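Local coordinates for protein 1-deoxy-D-xylulose 5-phosphate reductoisomerase (Moraxella catarrhalis, PDB 4ZQG) that catalyses the rearrangement and NAD(P)H-dependent reduction of 1-deoxy-D-xylulose 5-phosphate to 2-C-methyl-D-erythritol 4-phosphate in the MEP pathway of isoprenoid biosynthesis, at residues 152-157 and 233-238; 187-192 and 227-232. All blocks are in the same frame, centred on the assembly; numbering follows the deposited sequence.

In the fold
From the N terminus the chain first builds the parallel sheet that ends at strand 149-152, then turns into helix 155-162; the first half of contact 1, residues 152-157, lies at this turn. It next runs through strand 182-189, whose C-terminal end starts contact 2, and passes helix 220-228 before entering helix 230-243. Residues 227-232 close contact 2 across 34 intervening residues, and residues 233-238, on the same helix, close contact 1 across 75. Contact 2 is therefore nested inside contact 1. Their centres lie about 11 Å apart, both touch fosmidomycin, and a salt bridge from Lys-232 to Glu-156 joins them. Together they tie helix 230-243 to both the edge of the parallel sheet and the mixed sheet.

Contact 1 of 2, residues 152-157 and 233-238; sequences PIDSEH and GLELIE. With MG (magnesium ion), chain D; FOM (3-[formyl(hydroxy)amino]propylphosphonic acid), chain E; NAD (nicotinamide-adenine-dinucleotide), chain C.
His-157 points the NE2 corner of its ring at the backbone of Glu-235, and the N-H bonds to Glu-235 O, His-157 NE2 lying 3.0 Å from it, with an angle of 155°. The oxygen lies almost in the imidazole plane, although the donor is tilted from the carbonyl plane of Glu-235. Glu-238 covers one face of the same ring: its CG is 3.9 Å from the ring centroid, close enough to the normal for a CH-pi contact. The histidine thus meets one turn of helix 230-243 with both edge and face. Glu-235 CG packs 3.5 Å from His-157 CE1. With CG anti to the carbonyl carbon (chi1 -80°) and the chain extended beyond it, Glu-235 OE2 binds the magnesium ion at 2.1 Å. Asp-154 OD1 binds the magnesium ion at 2.1 Å, its carboxylate plane 74° from that of Glu-235; Glu-156 OE2 and fosmidomycin O1 and O2 are further ligands. Lys-129 pairs with Asp-154, and Lys-232 with Glu-156 and Glu-235. The cation and these two lysines probably offset the repulsion among the three metal-binding carboxylates, while His-157, a second-shell residue, anchors the backbone that carries a metal ligand.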
# COMPACT_ATOMS: atom_id res chain seq x y z
N PRO A 152 2.85 -9.47 -13.29
CA PRO A 152 2.37 -8.40 -14.13
C PRO A 152 3.23 -7.14 -14.08
O PRO A 152 3.72 -6.72 -13.01
CB PRO A 152 1.00 -8.10 -13.53
CG PRO A 152 1.18 -8.39 -12.09
CD PRO A 152 2.12 -9.56 -12.01
N ILE A 153 3.33 -6.55 -15.26
CA ILE A 153 4.11 -5.38 -15.55
C ILE A 153 3.17 -4.22 -15.69
O ILE A 153 3.55 -3.08 -15.45
CB ILE A 153 4.85 -5.54 -16.92
CG1 ILE A 153 6.21 -6.17 -16.72
CG2 ILE A 153 4.96 -4.22 -17.74
CD1 ILE A 153 6.91 -6.46 -18.06
N ASP A 154 1.97 -4.50 -16.17
CA ASP A 154 0.96 -3.48 -16.23
C ASP A 154 0.86 -2.76 -14.85
O ASP A 154 0.85 -3.41 -13.80
CB ASP A 154 -0.38 -4.09 -16.68
CG ASP A 154 -1.28 -3.04 -17.30
OD1 ASP A 154 -0.94 -1.87 -17.12
OD2 ASP A 154 -2.28 -3.36 -17.99
N SER A 155 0.81 -1.44 -14.87
CA SER A 155 0.92 -0.62 -13.65
C SER A 155 -0.09 -0.99 -12.57
O SER A 155 0.29 -1.38 -11.45
CB SER A 155 0.73 0.86 -14.00
OG SER A 155 1.28 1.69 -13.00
N GLU A 156 -1.36 -0.96 -12.95
CA GLU A 156 -2.44 -1.30 -12.05
C GLU A 156 -2.27 -2.69 -11.48
O GLU A 156 -2.39 -2.89 -10.27
CB GLU A 156 -3.78 -1.15 -12.72
CG GLU A 156 -4.03 0.26 -13.29
CD GLU A 156 -3.36 0.50 -14.63
OE1 GLU A 156 -3.50 1.60 -15.20
OE2 GLU A 156 -2.70 -0.45 -15.08
N HIS A 157 -1.95 -3.65 -12.31
CA HIS A 157 -1.83 -5.02 -11.84
C HIS A 157 -0.59 -5.21 -11.02
O HIS A 157 -0.57 -6.03 -10.09
CB HIS A 157 -1.85 -5.97 -13.02
CG HIS A 157 -3.07 -5.80 -13.85
ND1 HIS A 157 -3.24 -4.74 -14.70
CD2 HIS A 157 -4.24 -6.47 -13.85
CE1 HIS A 157 -4.44 -4.80 -15.24
NE2 HIS A 157 -5.07 -5.84 -14.73
N GLY A 233 -11.26 -1.35 -19.21
CA GLY A 233 -12.09 -2.51 -19.55
C GLY A 233 -11.26 -3.75 -19.63
O GLY A 233 -11.57 -4.78 -19.07
N LEU A 234 -10.17 -3.63 -20.35
CA LEU A 234 -9.32 -4.78 -20.65
C LEU A 234 -8.58 -5.15 -19.40
O LEU A 234 -8.33 -6.32 -19.14
CB LEU A 234 -8.32 -4.41 -21.76
CG LEU A 234 -8.93 -4.13 -23.14
CD1 LEU A 234 -7.83 -3.67 -24.05
CD2 LEU A 234 -9.60 -5.36 -23.75
N GLU A 235 -8.17 -4.11 -18.68
CA GLU A 235 -7.47 -4.29 -17.43
C GLU A 235 -8.36 -5.00 -16.41
O GLU A 235 -7.90 -5.85 -15.64
CB GLU A 235 -6.96 -2.95 -16.93
CG GLU A 235 -5.69 -2.58 -17.68
CD GLU A 235 -5.16 -1.25 -17.31
OE1 GLU A 235 -5.76 -0.55 -16.47
OE2 GLU A 235 -4.17 -0.89 -17.91
N LEU A 236 -9.65 -4.69 -16.49
CA LEU A 236 -10.64 -5.37 -15.68
C LEU A 236 -10.64 -6.88 -15.96
O LEU A 236 -10.58 -7.70 -15.02
CB LEU A 236 -12.02 -4.71 -15.86
CG LEU A 236 -13.23 -5.45 -15.38
CD1 LEU A 236 -13.07 -5.70 -13.90
CD2 LEU A 236 -14.49 -4.63 -15.62
N ILE A 237 -10.65 -7.27 -17.24
CA ILE A 237 -10.62 -8.67 -17.55
C ILE A 237 -9.28 -9.30 -17.21
O ILE A 237 -9.25 -10.41 -16.67
CB ILE A 237 -10.99 -8.90 -19.00
CG1 ILE A 237 -12.44 -8.47 -19.23
CG2 ILE A 237 -10.79 -10.35 -19.40
CD1 ILE A 237 -12.68 -7.89 -20.61
N GLU A 238 -8.18 -8.60 -17.49
CA GLU A 238 -6.82 -9.03 -17.08
C GLU A 238 -6.78 -9.34 -15.59
O GLU A 238 -6.28 -10.39 -15.19
CB GLU A 238 -5.74 -7.97 -17.44
CG GLU A 238 -4.26 -8.35 -17.12
CD GLU A 238 -3.20 -7.28 -17.54
OE1 GLU A 238 -2.08 -7.67 -17.99
OE2 GLU A 238 -3.46 -6.05 -17.42
MG MG D . -2.26 -0.23 -17.18
O2 FOM E . -2.23 1.28 -18.69
N1 FOM E . -1.35 2.23 -18.21
C1 FOM E . -0.45 1.94 -17.36
O1 FOM E . -0.35 0.81 -16.92
C2 FOM E . -1.59 3.58 -18.71
C3 FOM E . -3.00 3.81 -18.14
C4 FOM E . -3.63 5.07 -18.67
PA1 FOM E . -5.28 5.05 -18.01
OP1 FOM E . -5.14 5.18 -16.42
OP2 FOM E . -5.87 3.72 -18.19
OP3 FOM E . -6.27 6.20 -18.61
PA NAD C . 4.26 -0.61 -28.87
O1A NAD C . 3.23 -0.43 -29.94
O2A NAD C . 5.11 0.54 -28.39
O5B NAD C . 5.22 -1.87 -29.18
C5B NAD C . 4.76 -3.17 -29.52
C4B NAD C . 5.93 -4.15 -29.73
O4B NAD C . 5.37 -5.36 -30.25
C3B NAD C . 6.98 -3.65 -30.72
O3B NAD C . 8.30 -4.04 -30.34
C2B NAD C . 6.58 -4.33 -32.02
O2B NAD C . 7.70 -4.71 -32.82
C1B NAD C . 5.83 -5.58 -31.59
N9A NAD C . 4.71 -5.90 -32.52
C8A NAD C . 3.77 -5.03 -32.94
N7A NAD C . 2.90 -5.62 -33.80
C5A NAD C . 3.28 -6.89 -33.94
C6A NAD C . 2.76 -8.03 -34.73
N6A NAD C . 1.64 -7.88 -35.52
N1A NAD C . 3.45 -9.18 -34.61
C2A NAD C . 4.57 -9.30 -33.84
N3A NAD C . 5.11 -8.30 -33.10
C4A NAD C . 4.49 -7.08 -33.12
O3 NAD C . 3.45 -1.24 -27.62
PN NAD C . 3.52 -0.86 -26.06
O1N NAD C . 2.78 0.45 -25.94
O2N NAD C . 4.93 -1.11 -25.58
O5D NAD C . 2.57 -2.05 -25.53
C5D NAD C . 3.07 -3.37 -25.32
C4D NAD C . 2.08 -4.17 -24.47
O4D NAD C . 2.16 -3.84 -23.09
C3D NAD C . 0.65 -3.88 -24.90
O3D NAD C . -0.08 -5.09 -24.77
C2D NAD C . 0.18 -2.81 -23.95
O2D NAD C . -1.25 -2.80 -23.84
C1D NAD C . 0.94 -3.20 -22.67
N1N NAD C . 1.22 -2.04 -21.81
C2N NAD C . 1.98 -1.01 -22.24
C3N NAD C . 2.22 0.11 -21.42
C7N NAD C . 3.08 1.27 -21.86
O7N NAD C . 3.49 2.06 -21.03
N7N NAD C . 3.42 1.41 -23.14
C4N NAD C . 1.65 0.14 -20.16
C5N NAD C . 0.90 -0.93 -19.75
C6N NAD C . 0.68 -2.02 -20.58

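Contact 2 of 2, residues 187-192 and 227-232; sequences LTASGG and ATMMNK. With FOM (3-[formyl(hydroxy)amino]propylphosphonic acid), chain E.
Lys-232 folds its side chain over Ala-189 and brings its ammonium group to the end of strand 182-189. Lys-232 CE lies 3.7 Å from Ala-189 CB; Lys-232 CD passes Leu-187 CB, while CG lies against Ala-189 CB. Bends at chi2 (43°) and chi3 (57°) turn the chain out of an extended course, letting Lys-232 NZ bond to Thr-188 O at 2.9 Å, in the carbonyl plane. Lys-232 NZ also donates to OP2 of fosmidomycin at 3.0 Å, makes a weak bond to OP1, and forms salt bridges with Glu-156 and Glu-235, so phosphonate and metal-site carboxylates share one cation.

Ser-190 meets the phosphonate with two groups. Ser-190 N donates to OP1 of fosmidomycin at 2.8 Å, and Ser-190 OG donates to OP3 of fosmidomycin at 2.6 Å. Held between the backbone N and the carbonyl carbon (chi1 78°), Ser-190 OG also accepts from Gly-192 N at 2.7 Å, which closes an ST turn; His-213 is a further partner. Asn-231 approaches from the helix side, where ND2 donates to OP2 of fosmidomycin at 2.8 Å and also to the hydroxamate oxygen O2, while Lys-129 bonds to its OD1.

Beside this polar cluster, Met-229 bends at chi2 and chi3 until its terminal methyl CE rests 3.4 Å from Gly-191 CA. A water donating to both Gly-191 O and Ala-227 O links the two backbones nearby. A second ST turn, in which Thr-228 OG1 accepts from Met-230 N, spans the break between helices 220-228 and 230-243, with Met-229 at positive phi. The Ser-190 peptide N-H and hydroxyl, the Asn-231 side-chain amide and Lys-232 are part of the phosphonate pocket, the site expected to take the substrate phosphate in DXP reductoisomerases.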
# COMPACT_ATOMS: atom_id res chain seq x y z
N LEU A 187 -9.27 -0.60 -9.41
CA LEU A 187 -8.42 -0.16 -10.52
C LEU A 187 -8.55 1.33 -10.68
O LEU A 187 -9.64 1.83 -10.87
CB LEU A 187 -8.80 -0.83 -11.85
CG LEU A 187 -8.48 -2.30 -11.98
CD1 LEU A 187 -9.25 -2.91 -13.12
CD2 LEU A 187 -7.02 -2.48 -12.17
N THR A 188 -7.43 2.05 -10.61
CA THR A 188 -7.41 3.49 -10.89
C THR A 188 -7.37 3.73 -12.43
O THR A 188 -6.79 2.97 -13.15
CB THR A 188 -6.19 4.14 -10.19
OG1 THR A 188 -5.09 3.20 -10.20
CG2 THR A 188 -6.52 4.41 -8.76
N ALA A 189 -7.99 4.81 -12.88
CA ALA A 189 -8.04 5.15 -14.27
C ALA A 189 -7.83 6.65 -14.41
O ALA A 189 -8.49 7.44 -13.69
CB ALA A 189 -9.42 4.83 -14.81
N SER A 190 -6.93 7.06 -15.33
CA SER A 190 -6.65 8.49 -15.48
C SER A 190 -7.85 9.23 -16.00
O SER A 190 -7.95 10.45 -15.84
CB SER A 190 -5.53 8.75 -16.44
OG SER A 190 -6.01 8.62 -17.76
N GLY A 191 -8.75 8.52 -16.67
CA GLY A 191 -9.85 9.17 -17.34
C GLY A 191 -9.46 9.63 -18.73
O GLY A 191 -10.32 10.10 -19.46
N GLY A 192 -8.17 9.52 -19.06
CA GLY A 192 -7.60 9.90 -20.36
C GLY A 192 -7.73 11.36 -20.77
O GLY A 192 -8.19 12.20 -20.00
N ALA A 227 -7.85 6.92 -23.87
CA ALA A 227 -8.83 7.95 -24.26
C ALA A 227 -10.31 7.51 -24.16
O ALA A 227 -11.14 8.30 -23.75
CB ALA A 227 -8.51 8.45 -25.67
N THR A 228 -10.64 6.28 -24.58
CA THR A 228 -12.04 5.75 -24.59
C THR A 228 -12.39 5.00 -23.30
O THR A 228 -13.55 4.67 -23.05
CB THR A 228 -12.26 4.72 -25.73
OG1 THR A 228 -11.56 3.50 -25.43
CG2 THR A 228 -11.77 5.23 -27.06
N MET A 229 -11.35 4.69 -22.54
CA MET A 229 -11.46 3.94 -21.30
C MET A 229 -11.64 2.45 -21.51
O MET A 229 -11.80 1.69 -20.55
CB MET A 229 -12.55 4.49 -20.39
CG MET A 229 -12.37 4.01 -18.94
SD MET A 229 -12.77 5.18 -17.61
CE MET A 229 -11.87 6.59 -18.22
N MET A 230 -11.54 2.00 -22.74
CA MET A 230 -11.45 0.59 -23.00
C MET A 230 -10.22 -0.03 -22.34
O MET A 230 -10.23 -1.23 -22.03
CB MET A 230 -11.41 0.36 -24.51
CG MET A 230 -11.30 -1.11 -24.91
SD MET A 230 -12.68 -2.06 -24.23
CE MET A 230 -14.01 -1.58 -25.34
N ASN A 231 -9.14 0.75 -22.12
CA ASN A 231 -7.94 0.22 -21.45
C ASN A 231 -8.27 -0.32 -20.04
O ASN A 231 -7.77 -1.38 -19.63
CB ASN A 231 -6.85 1.28 -21.38
CG ASN A 231 -5.56 0.74 -20.73
OD1 ASN A 231 -4.99 -0.28 -21.16
ND2 ASN A 231 -5.13 1.39 -19.65
N LYS A 232 -9.15 0.38 -19.34
CA LYS A 232 -9.59 -0.09 -18.04
C LYS A 232 -10.45 -1.32 -18.17
O LYS A 232 -10.33 -2.26 -17.37
CB LYS A 232 -10.31 1.01 -17.29
CG LYS A 232 -9.96 1.06 -15.81
CD LYS A 232 -8.48 0.91 -15.54
CE LYS A 232 -7.67 1.97 -16.27
NZ LYS A 232 -6.25 1.94 -15.84
O2 FOM E . -2.23 1.28 -18.69
N1 FOM E . -1.35 2.23 -18.21
C1 FOM E . -0.45 1.94 -17.36
O1 FOM E . -0.35 0.81 -16.92
C2 FOM E . -1.59 3.58 -18.71
C3 FOM E . -3.00 3.81 -18.14
C4 FOM E . -3.63 5.07 -18.67
PA1 FOM E . -5.28 5.05 -18.01
OP1 FOM E . -5.14 5.18 -16.42
OP2 FOM E . -5.87 3.72 -18.19
OP3 FOM E . -6.27 6.20 -18.61
O HOH W 1 -10.43 10.40 -22.52